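Local coordinates for dITP/XTP pyrophosphatase (Staphylococcus aureus, PDB 4BNQ), which probably hydrolyses non-canonical purine nucleoside triphosphates such as XTP, dITP and ITP to their monophosphates and diphosphate, clearing them from the nucleotide pool, at residues A[78-83]-A[99-104]; A[43-48]-A[70-75]; A[27-32]-A[58-63]. All blocks are in the same frame, centred on the assembly; numbering follows the deposited sequence.

Interaction 1 (A[78-83]-A[99-104]); sequences GEPGIY and EKLLNK
Both carboxylate oxygens of Glu-79 face the ammonium of Lys-104. NZ of Lys-104 lies 3.3 Å from OE1 of Glu-79, a salt bridge whose hydrogen bond is weak, and 3.6 Å from OE2 of Glu-79. The lysine thus meets the carboxylate from the end, near both oxygens, and the two side chains cross at about a right angle. Glu-79 runs out extended beyond CG (chi2 178°), while Lys-104 bends at chi2 and chi3, and that kink turns its ammonium toward the glutamate. OE2 also shares a weak hydrogen bond with Tyr-87 OH. A second positive charge stands further back: NZ of Lys-100 is 5.8 Å from Glu-79 OE2, and its own hydrogen bond goes to the carbonyl of Tyr-87, whose ring it also meets in a cation-pi contact. The two nearby lysines would be expected to favour the ionised carboxylate.

In the Ham1 fold this is where helix 94-104 packs over the edge of the antiparallel sheet, at the short strand 79-80 that borders strand 64-73. Beside the ion pair the contact turns apolar. CD of Pro-80, on the ring, comes within 4.4 Å of CD2 of Leu-101, a loose meeting of one ring carbon with one methyl; Leu-101 also packs on Leu-71 and Val-73 of strand 64-73 and on Leu-76. A cis peptide bond precedes Pro-80 and turns the chain sharply there, after which Tyr-83 N bonds back to Pro-80 O at 3.0 Å. The proline ring also touches Tyr-151, a residue predicted to bind substrate, and Tyr-87 packs against both Pro-80 and Lys-104.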
loop_
_atom_site.group_PDB
_atom_site.type_symbol
_atom_site.label_atom_id
_atom_site.label_comp_id
_atom_site.label_asym_id
_atom_site.label_seq_id
_atom_site.Cartn_x
_atom_site.Cartn_y
_atom_site.Cartn_z
ATOM N N GLY A 78 -11.031 -17.161 4.324
ATOM C CA GLY A 78 -10.677 -16.093 5.237
ATOM C C GLY A 78 -10.202 -16.531 6.608
ATOM O O GLY A 78 -9.910 -15.687 7.454
ATOM N N GLU A 79 -10.125 -17.830 6.863
ATOM C CA GLU A 79 -9.520 -18.252 8.125
ATOM C C GLU A 79 -8.029 -17.999 8.012
ATOM O O GLU A 79 -7.486 -18.015 6.912
ATOM C CB GLU A 79 -9.726 -19.741 8.390
ATOM C CG GLU A 79 -11.098 -20.172 8.853
ATOM C CD GLU A 79 -11.167 -21.690 9.020
ATOM O OE1 GLU A 79 -11.485 -22.408 8.033
ATOM O OE2 GLU A 79 -10.862 -22.163 10.138
ATOM N N PRO A 80 -7.350 -17.801 9.148
ATOM C CA PRO A 80 -7.856 -17.654 10.521
ATOM C C PRO A 80 -8.551 -16.313 10.812
ATOM O O PRO A 80 -9.252 -16.220 11.821
ATOM C CB PRO A 80 -6.582 -17.707 11.366
ATOM C CG PRO A 80 -5.588 -18.431 10.545
ATOM C CD PRO A 80 -5.901 -18.075 9.119
ATOM N N GLY A 81 -8.323 -15.292 9.990
ATOM C CA GLY A 81 -8.927 -13.984 10.194
ATOM C C GLY A 81 -8.753 -13.432 11.604
ATOM O O GLY A 81 -7.672 -13.531 12.181
ATOM N N ILE A 82 -9.813 -12.874 12.180
ATOM C CA ILE A 82 -9.705 -12.278 13.516
ATOM C C ILE A 82 -9.274 -13.287 14.579
ATOM O O ILE A 82 -8.804 -12.903 15.651
ATOM C CB ILE A 82 -10.999 -11.578 13.952
ATOM C CG1 ILE A 82 -12.169 -12.564 13.970
ATOM C CG2 ILE A 82 -11.315 -10.413 13.032
ATOM C CD1 ILE A 82 -13.444 -11.957 14.524
ATOM N N TYR A 83 -9.420 -14.574 14.278
ATOM C CA TYR A 83 -8.934 -15.605 15.185
ATOM C C TYR A 83 -7.457 -15.949 14.967
ATOM O O TYR A 83 -6.957 -16.913 15.564
ATOM C CB TYR A 83 -9.792 -16.873 15.071
ATOM C CG TYR A 83 -11.265 -16.609 15.228
ATOM C CD1 TYR A 83 -11.820 -16.372 16.482
ATOM C CD2 TYR A 83 -12.102 -16.587 14.126
ATOM C CE1 TYR A 83 -13.177 -16.122 16.631
ATOM C CE2 TYR A 83 -13.457 -16.335 14.262
ATOM C CZ TYR A 83 -13.988 -16.103 15.516
ATOM O OH TYR A 83 -15.335 -15.859 15.649
ATOM N N GLU A 99 1.028 -24.889 12.989
ATOM C CA GLU A 99 0.812 -26.322 12.752
ATOM C C GLU A 99 -0.624 -26.605 12.371
ATOM O O GLU A 99 -0.886 -27.336 11.416
ATOM C CB GLU A 99 1.239 -27.161 13.958
ATOM C CG GLU A 99 2.747 -27.128 14.222
ATOM C CD GLU A 99 3.570 -27.454 12.981
ATOM O OE1 GLU A 99 3.124 -28.276 12.147
ATOM O OE2 GLU A 99 4.682 -26.895 12.825
ATOM N N LYS A 100 -1.554 -25.983 13.087
ATOM C CA LYS A 100 -2.964 -26.111 12.730
ATOM C C LYS A 100 -3.250 -25.640 11.306
ATOM O O LYS A 100 -3.815 -26.382 10.503
ATOM C CB LYS A 100 -3.854 -25.345 13.697
ATOM C CG LYS A 100 -5.324 -25.519 13.367
ATOM C CD LYS A 100 -6.196 -24.796 14.387
ATOM C CE LYS A 100 -7.663 -24.888 14.021
ATOM N NZ LYS A 100 -8.481 -24.212 15.054
ATOM N N LEU A 101 -2.851 -24.413 10.992
ATOM C CA LEU A 101 -3.052 -23.883 9.650
ATOM C C LEU A 101 -2.433 -24.788 8.590
ATOM O O LEU A 101 -3.071 -25.089 7.593
ATOM C CB LEU A 101 -2.488 -22.474 9.540
ATOM C CG LEU A 101 -2.712 -21.835 8.170
ATOM C CD1 LEU A 101 -4.167 -21.909 7.787
ATOM C CD2 LEU A 101 -2.290 -20.395 8.239
ATOM N N LEU A 102 -1.201 -25.238 8.808
ATOM C CA LEU A 102 -0.581 -26.148 7.847
ATOM C C LEU A 102 -1.379 -27.452 7.671
ATOM O O LEU A 102 -1.631 -27.876 6.536
ATOM C CB LEU A 102 0.878 -26.428 8.212
ATOM C CG LEU A 102 1.820 -25.256 7.950
ATOM C CD1 LEU A 102 3.238 -25.581 8.396
ATOM C CD2 LEU A 102 1.787 -24.931 6.469
ATOM N N ASN A 103 -1.778 -28.074 8.784
ATOM C CA ASN A 103 -2.556 -29.317 8.739
ATOM C C ASN A 103 -3.830 -29.148 7.942
ATOM O O ASN A 103 -4.157 -29.982 7.096
ATOM C CB ASN A 103 -2.917 -29.808 10.146
ATOM C CG ASN A 103 -1.740 -30.428 10.868
ATOM O OD1 ASN A 103 -0.753 -30.813 10.243
ATOM N ND2 ASN A 103 -1.843 -30.545 12.196
ATOM N N LYS A 104 -4.535 -28.052 8.204
ATOM C CA LYS A 104 -5.771 -27.760 7.488
ATOM C C LYS A 104 -5.588 -27.531 5.989
ATOM O O LYS A 104 -6.528 -27.693 5.226
ATOM C CB LYS A 104 -6.503 -26.587 8.137
ATOM C CG LYS A 104 -7.074 -26.913 9.503
ATOM C CD LYS A 104 -8.352 -26.115 9.773
ATOM C CE LYS A 104 -9.229 -26.039 8.527
ATOM N NZ LYS A 104 -10.599 -25.507 8.796
#

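Interaction 2 (A[43-48]-A[70-75])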
loop_
_atom_site.group_PDB
_atom_site.type_symbol
_atom_site.label_atom_id
_atom_site.label_comp_id
_atom_site.label_asym_id
_atom_site.label_seq_id
_atom_site.Cartn_x
_atom_site.Cartn_y
_atom_site.Cartn_z
ATOM N N SER A 43 -15.801 -8.210 16.019
ATOM C CA SER A 43 -15.953 -9.233 15.001
ATOM C C SER A 43 -15.131 -8.908 13.752
ATOM O O SER A 43 -15.177 -9.647 12.766
ATOM C CB SER A 43 -17.426 -9.412 14.642
ATOM O OG SER A 43 -17.984 -8.193 14.196
ATOM N N THR A 44 -14.377 -7.808 13.809
ATOM C CA THR A 44 -13.462 -7.414 12.732
ATOM C C THR A 44 -12.145 -6.899 13.323
ATOM O O THR A 44 -12.097 -6.508 14.504
ATOM C CB THR A 44 -14.058 -6.306 11.827
ATOM O OG1 THR A 44 -14.270 -5.125 12.604
ATOM C CG2 THR A 44 -15.376 -6.746 11.193
ATOM N N PHE A 45 -11.086 -6.902 12.514
ATOM C CA PHE A 45 -9.815 -6.306 12.916
ATOM C C PHE A 45 -10.008 -4.868 13.403
ATOM O O PHE A 45 -9.414 -4.458 14.398
ATOM C CB PHE A 45 -8.821 -6.278 11.750
ATOM C CG PHE A 45 -8.481 -7.633 11.186
ATOM C CD1 PHE A 45 -7.838 -8.593 11.960
ATOM C CD2 PHE A 45 -8.754 -7.927 9.864
ATOM C CE1 PHE A 45 -7.510 -9.838 11.425
ATOM C CE2 PHE A 45 -8.431 -9.169 9.329
ATOM C CZ PHE A 45 -7.810 -10.122 10.113
ATOM N N GLU A 46 -10.834 -4.110 12.681
ATOM C CA GLU A 46 -11.018 -2.696 12.956
ATOM C C GLU A 46 -11.614 -2.489 14.342
ATOM O O GLU A 46 -11.137 -1.645 15.106
ATOM C CB GLU A 46 -11.900 -2.051 11.880
ATOM C CG GLU A 46 -12.516 -0.721 12.300
ATOM C CD GLU A 46 -13.163 0.031 11.144
ATOM O OE1 GLU A 46 -12.744 -0.187 9.982
ATOM O OE2 GLU A 46 -14.076 0.858 11.396
ATOM N N GLU A 47 -12.631 -3.284 14.669
ATOM C CA GLU A 47 -13.286 -3.207 15.971
ATOM C C GLU A 47 -12.352 -3.581 17.108
ATOM O O GLU A 47 -12.377 -2.969 18.177
ATOM C CB GLU A 47 -14.549 -4.079 15.982
ATOM C CG GLU A 47 -15.639 -3.544 15.062
ATOM C CD GLU A 47 -16.878 -4.416 15.031
ATOM O OE1 GLU A 47 -16.954 -5.394 15.809
ATOM O OE2 GLU A 47 -17.779 -4.124 14.217
ATOM N N ASN A 48 -11.522 -4.590 16.885
ATOM C CA ASN A 48 -10.569 -4.986 17.916
ATOM C C ASN A 48 -9.502 -3.912 18.158
ATOM O O ASN A 48 -9.141 -3.646 19.301
ATOM C CB ASN A 48 -9.945 -6.338 17.582
ATOM C CG ASN A 48 -10.885 -7.481 17.869
ATOM O OD1 ASN A 48 -11.744 -7.377 18.746
ATOM N ND2 ASN A 48 -10.736 -8.579 17.134
ATOM N N GLY A 70 -4.088 -9.965 11.143
ATOM C CA GLY A 70 -4.329 -11.379 10.965
ATOM C C GLY A 70 -4.031 -11.868 9.561
ATOM O O GLY A 70 -3.601 -11.109 8.687
ATOM N N LEU A 71 -4.269 -13.155 9.359
ATOM C CA LEU A 71 -3.989 -13.825 8.108
ATOM C C LEU A 71 -5.287 -14.409 7.578
ATOM O O LEU A 71 -6.015 -15.085 8.308
ATOM C CB LEU A 71 -2.981 -14.934 8.380
ATOM C CG LEU A 71 -2.615 -15.912 7.278
ATOM C CD1 LEU A 71 -1.936 -15.188 6.128
ATOM C CD2 LEU A 71 -1.675 -16.930 7.887
ATOM N N GLU A 72 -5.592 -14.122 6.322
ATOM C CA GLU A 72 -6.797 -14.617 5.676
ATOM C C GLU A 72 -6.374 -15.542 4.543
ATOM O O GLU A 72 -5.719 -15.108 3.598
ATOM C CB GLU A 72 -7.631 -13.449 5.125
ATOM C CG GLU A 72 -8.129 -12.487 6.202
ATOM C CD GLU A 72 -8.897 -11.302 5.637
ATOM O OE1 GLU A 72 -8.841 -11.063 4.402
ATOM O OE2 GLU A 72 -9.560 -10.598 6.432
ATOM N N VAL A 73 -6.711 -16.822 4.645
ATOM C CA VAL A 73 -6.306 -17.778 3.610
ATOM C C VAL A 73 -7.455 -18.091 2.652
ATOM O O VAL A 73 -8.480 -18.625 3.072
ATOM C CB VAL A 73 -5.829 -19.105 4.226
ATOM C CG1 VAL A 73 -5.401 -20.077 3.119
ATOM C CG2 VAL A 73 -4.698 -18.858 5.218
ATOM N N PHE A 74 -7.278 -17.771 1.379
ATOM C CA PHE A 74 -8.328 -17.956 0.378
ATOM C C PHE A 74 -9.038 -19.316 0.509
ATOM O O PHE A 74 -10.239 -19.376 0.786
ATOM C CB PHE A 74 -7.747 -17.769 -1.035
ATOM C CG PHE A 74 -8.791 -17.760 -2.136
ATOM C CD1 PHE A 74 -9.453 -18.932 -2.511
ATOM C CD2 PHE A 74 -9.103 -16.585 -2.806
ATOM C CE1 PHE A 74 -10.414 -18.924 -3.511
ATOM C CE2 PHE A 74 -10.059 -16.577 -3.811
ATOM C CZ PHE A 74 -10.713 -17.752 -4.160
ATOM N N ALA A 75 -8.287 -20.399 0.353
ATOM C CA ALA A 75 -8.867 -21.744 0.414
ATOM C C ALA A 75 -9.665 -22.048 1.686
ATOM O O ALA A 75 -10.407 -23.021 1.722
ATOM C CB ALA A 75 -7.796 -22.809 0.192
#
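The first turn of helix 45-60 meets strand 64-73 beside the predicted magnesium site, with the ring of Phe-45 reaching from the helix to the strand. Its CG stands anti to the carbonyl carbon, beside the backbone N (chi1 -60°), which carries the ring toward 70-75. CE1 of Phe-45 comes to 3.4 Å from the backbone N of Gly-70, an oblique approach, and to 3.6 Å from Gly-70 CA. CE1 lies on the side to which a CB would point, which glycine leaves clear for the phenyl to come close to the backbone. Farther round the ring, OE2 of Glu-72 sits at its edge, near the ring plane, 3.4 Å from Phe-45 CE2; the carboxylate is turned 28° from the phenyl plane. An oxygen placed there faces the slightly positive rim of the ring. The helix start itself is held by an N-cap: Glu-47 N donates to Thr-44 OG1 at 3.2 Å. Phe-45 also touches Asp-68, the predicted proton acceptor and magnesium ligand, and packs on Val-116 and Val-118 of strand 112-123, which pairs antiparallel with strand 64-73, so its ring bridges two neighbouring strands of the sheet.

Interaction 3 (A[27-32]-A[58-63])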
loop_
_atom_site.group_PDB
_atom_site.type_symbol
_atom_site.label_atom_id
_atom_site.label_comp_id
_atom_site.label_asym_id
_atom_site.label_seq_id
_atom_site.Cartn_x
_atom_site.Cartn_y
_atom_site.Cartn_z
ATOM N N ILE A 27 7.093 3.612 22.337
ATOM C CA ILE A 27 6.807 3.119 23.687
ATOM C C ILE A 27 5.705 2.056 23.614
ATOM O O ILE A 27 4.550 2.364 23.282
ATOM C CB ILE A 27 6.350 4.252 24.640
ATOM C CG1 ILE A 27 7.430 5.320 24.762
ATOM C CG2 ILE A 27 6.055 3.728 26.043
ATOM C CD1 ILE A 27 7.079 6.456 25.716
ATOM N N GLY A 28 6.063 0.808 23.914
ATOM C CA GLY A 28 5.091 -0.273 23.940
ATOM C C GLY A 28 4.262 -0.182 25.218
ATOM O O GLY A 28 4.774 0.243 26.250
ATOM N N ILE A 29 2.995 -0.581 25.165
ATOM C CA ILE A 29 2.141 -0.472 26.345
ATOM C C ILE A 29 2.684 -1.235 27.556
ATOM O O ILE A 29 2.446 -0.833 28.700
ATOM C CB ILE A 29 0.710 -0.919 26.055
ATOM C CG1 ILE A 29 -0.234 -0.316 27.089
ATOM C CG2 ILE A 29 0.610 -2.445 26.034
ATOM C CD1 ILE A 29 -0.347 1.151 26.995
ATOM N N SER A 30 3.429 -2.316 27.321
ATOM C CA SER A 30 3.965 -3.085 28.449
ATOM C C SER A 30 4.871 -2.257 29.359
ATOM O O SER A 30 5.087 -2.617 30.514
ATOM C CB SER A 30 4.658 -4.372 27.979
ATOM O OG SER A 30 5.672 -4.106 27.029
ATOM N N GLU A 31 5.395 -1.144 28.850
ATOM C CA GLU A 31 6.202 -0.262 29.675
ATOM C C GLU A 31 5.349 0.550 30.647
ATOM O O GLU A 31 5.789 0.877 31.744
ATOM C CB GLU A 31 7.022 0.683 28.796
ATOM C CG GLU A 31 8.163 0.016 28.036
ATOM C CD GLU A 31 8.961 1.004 27.186
ATOM O OE1 GLU A 31 9.625 1.906 27.752
ATOM O OE2 GLU A 31 8.918 0.883 25.942
ATOM N N LEU A 32 4.136 0.889 30.221
ATOM C CA LEU A 32 3.240 1.750 30.987
ATOM C C LEU A 32 2.182 0.956 31.772
ATOM O O LEU A 32 1.845 1.294 32.911
ATOM C CB LEU A 32 2.546 2.714 30.036
ATOM C CG LEU A 32 3.496 3.546 29.165
ATOM C CD1 LEU A 32 2.718 4.543 28.336
ATOM C CD2 LEU A 32 4.520 4.291 30.046
ATOM N N LYS A 58 -8.067 6.363 27.090
ATOM C CA LYS A 58 -8.858 6.792 28.240
ATOM C C LYS A 58 -8.125 6.610 29.573
ATOM O O LYS A 58 -8.220 7.459 30.461
ATOM C CB LYS A 58 -10.213 6.070 28.275
ATOM C CG LYS A 58 -11.236 6.586 27.253
ATOM C CD LYS A 58 -12.510 5.728 27.315
ATOM C CE LYS A 58 -13.552 6.159 26.283
ATOM N NZ LYS A 58 -13.006 6.209 24.895
ATOM N N ALA A 59 -7.400 5.504 29.722
ATOM C CA ALA A 59 -6.705 5.252 30.987
ATOM C C ALA A 59 -5.451 6.126 31.183
ATOM O O ALA A 59 -5.008 6.318 32.307
ATOM C CB ALA A 59 -6.350 3.778 31.119
ATOM N N LEU A 60 -4.888 6.642 30.087
ATOM C CA LEU A 60 -3.611 7.359 30.136
ATOM C C LEU A 60 -3.777 8.834 29.814
ATOM O O LEU A 60 -2.874 9.634 30.064
ATOM C CB LEU A 60 -2.593 6.728 29.168
ATOM C CG LEU A 60 -2.093 5.321 29.524
ATOM C CD1 LEU A 60 -1.248 4.731 28.421
ATOM C CD2 LEU A 60 -1.304 5.336 30.825
ATOM N N ASN A 61 -4.937 9.187 29.266
ATOM C CA ASN A 61 -5.212 10.552 28.832
ATOM C C ASN A 61 -4.139 11.054 27.859
ATOM O O ASN A 61 -3.690 12.199 27.944
ATOM C CB ASN A 61 -5.354 11.493 30.034
ATOM C CG ASN A 61 -6.037 12.798 29.673
ATOM O OD1 ASN A 61 -6.743 12.892 28.668
ATOM N ND2 ASN A 61 -5.821 13.812 30.489
ATOM N N LYS A 62 -3.757 10.166 26.939
ATOM C CA LYS A 62 -2.782 10.424 25.879
ATOM C C LYS A 62 -3.346 9.903 24.563
ATOM O O LYS A 62 -4.194 9.000 24.545
ATOM C CB LYS A 62 -1.488 9.613 26.109
ATOM C CG LYS A 62 -0.587 10.011 27.250
ATOM C CD LYS A 62 0.833 9.438 26.989
ATOM C CE LYS A 62 1.920 10.268 27.697
ATOM N NZ LYS A 62 3.320 9.858 27.360
ATOM N N THR A 63 -2.826 10.429 23.461
ATOM C CA THR A 63 -2.978 9.786 22.165
ATOM C C THR A 63 -2.156 8.480 22.096
ATOM O O THR A 63 -0.994 8.441 22.507
ATOM C CB THR A 63 -2.531 10.718 21.036
ATOM O OG1 THR A 63 -3.445 11.814 20.950
ATOM C CG2 THR A 63 -2.513 9.972 19.702
#
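Leu-60 is the residue to follow, at the C-terminal end of helix 45-60, where the helix packs on the turn that leads out of strand 25-28 into the short, weakly bonded helix 29-32. This is plain apolar packing in the Ham1 fold, joining the end of helix 45-60 to the short helix 29-32 that follows strand 25-28. From its CA, CB of Leu-60 heads toward the other segment. CG, anti to the carbonyl carbon (chi1 -68°), continues toward 27-32, and the CD1 branch beyond it reaches both partners. It is this CD1 methyl that does the touching: it lies 4.0 Å from CD1 of Ile-29 and likewise 4.0 Å from CD1 of Leu-32. One methyl thus meets two others, and both partner side chains run at a slant to that of Leu-60.

The two partners arrive differently. Leu-32 points its CB toward Leu-60, whereas Ile-29 starts out at an angle and only its end comes near: CG1 stands opposite the backbone N (chi1 -159°), and CD1 is carried over to the leucine. The turn bearing them is held by Glu-31 N to Gly-28 O at 3.0 Å and Leu-32 N to Ile-29 O at 2.9 Å. Ile-29 also packs on Phe-36 and on Asn-9, a predicted substrate-binding residue, and Leu-32 rests on Val-5 of strand 3-6. Just beyond Leu-60 the chain leaves the helix at Asn-61, whose phi is positive, at 55°.

Along the chain interactions 2 and 3 alternate their segments, and both close before interaction 1 opens. Helix 45-60 is shared by interactions 2 and 3: its start serves interaction 2 and its end interaction 3, with centres 25 Å apart and nearest atoms about 11 Å apart. Interactions 1 and 2 are neighbours, 11 Å between centres, because strands 79-80 and 64-73 lie side by side in the antiparallel sheet; Glu-79 O to Val-73 N, at 2.7 Å, is a probable hydrogen bond between them. Interactions 1 and 3 lie on opposite sides of the chain's centre, their centres 31 Å apart and nearest atoms about 17 Å. Each contact lies next to a residue of the predicted substrate or magnesium site.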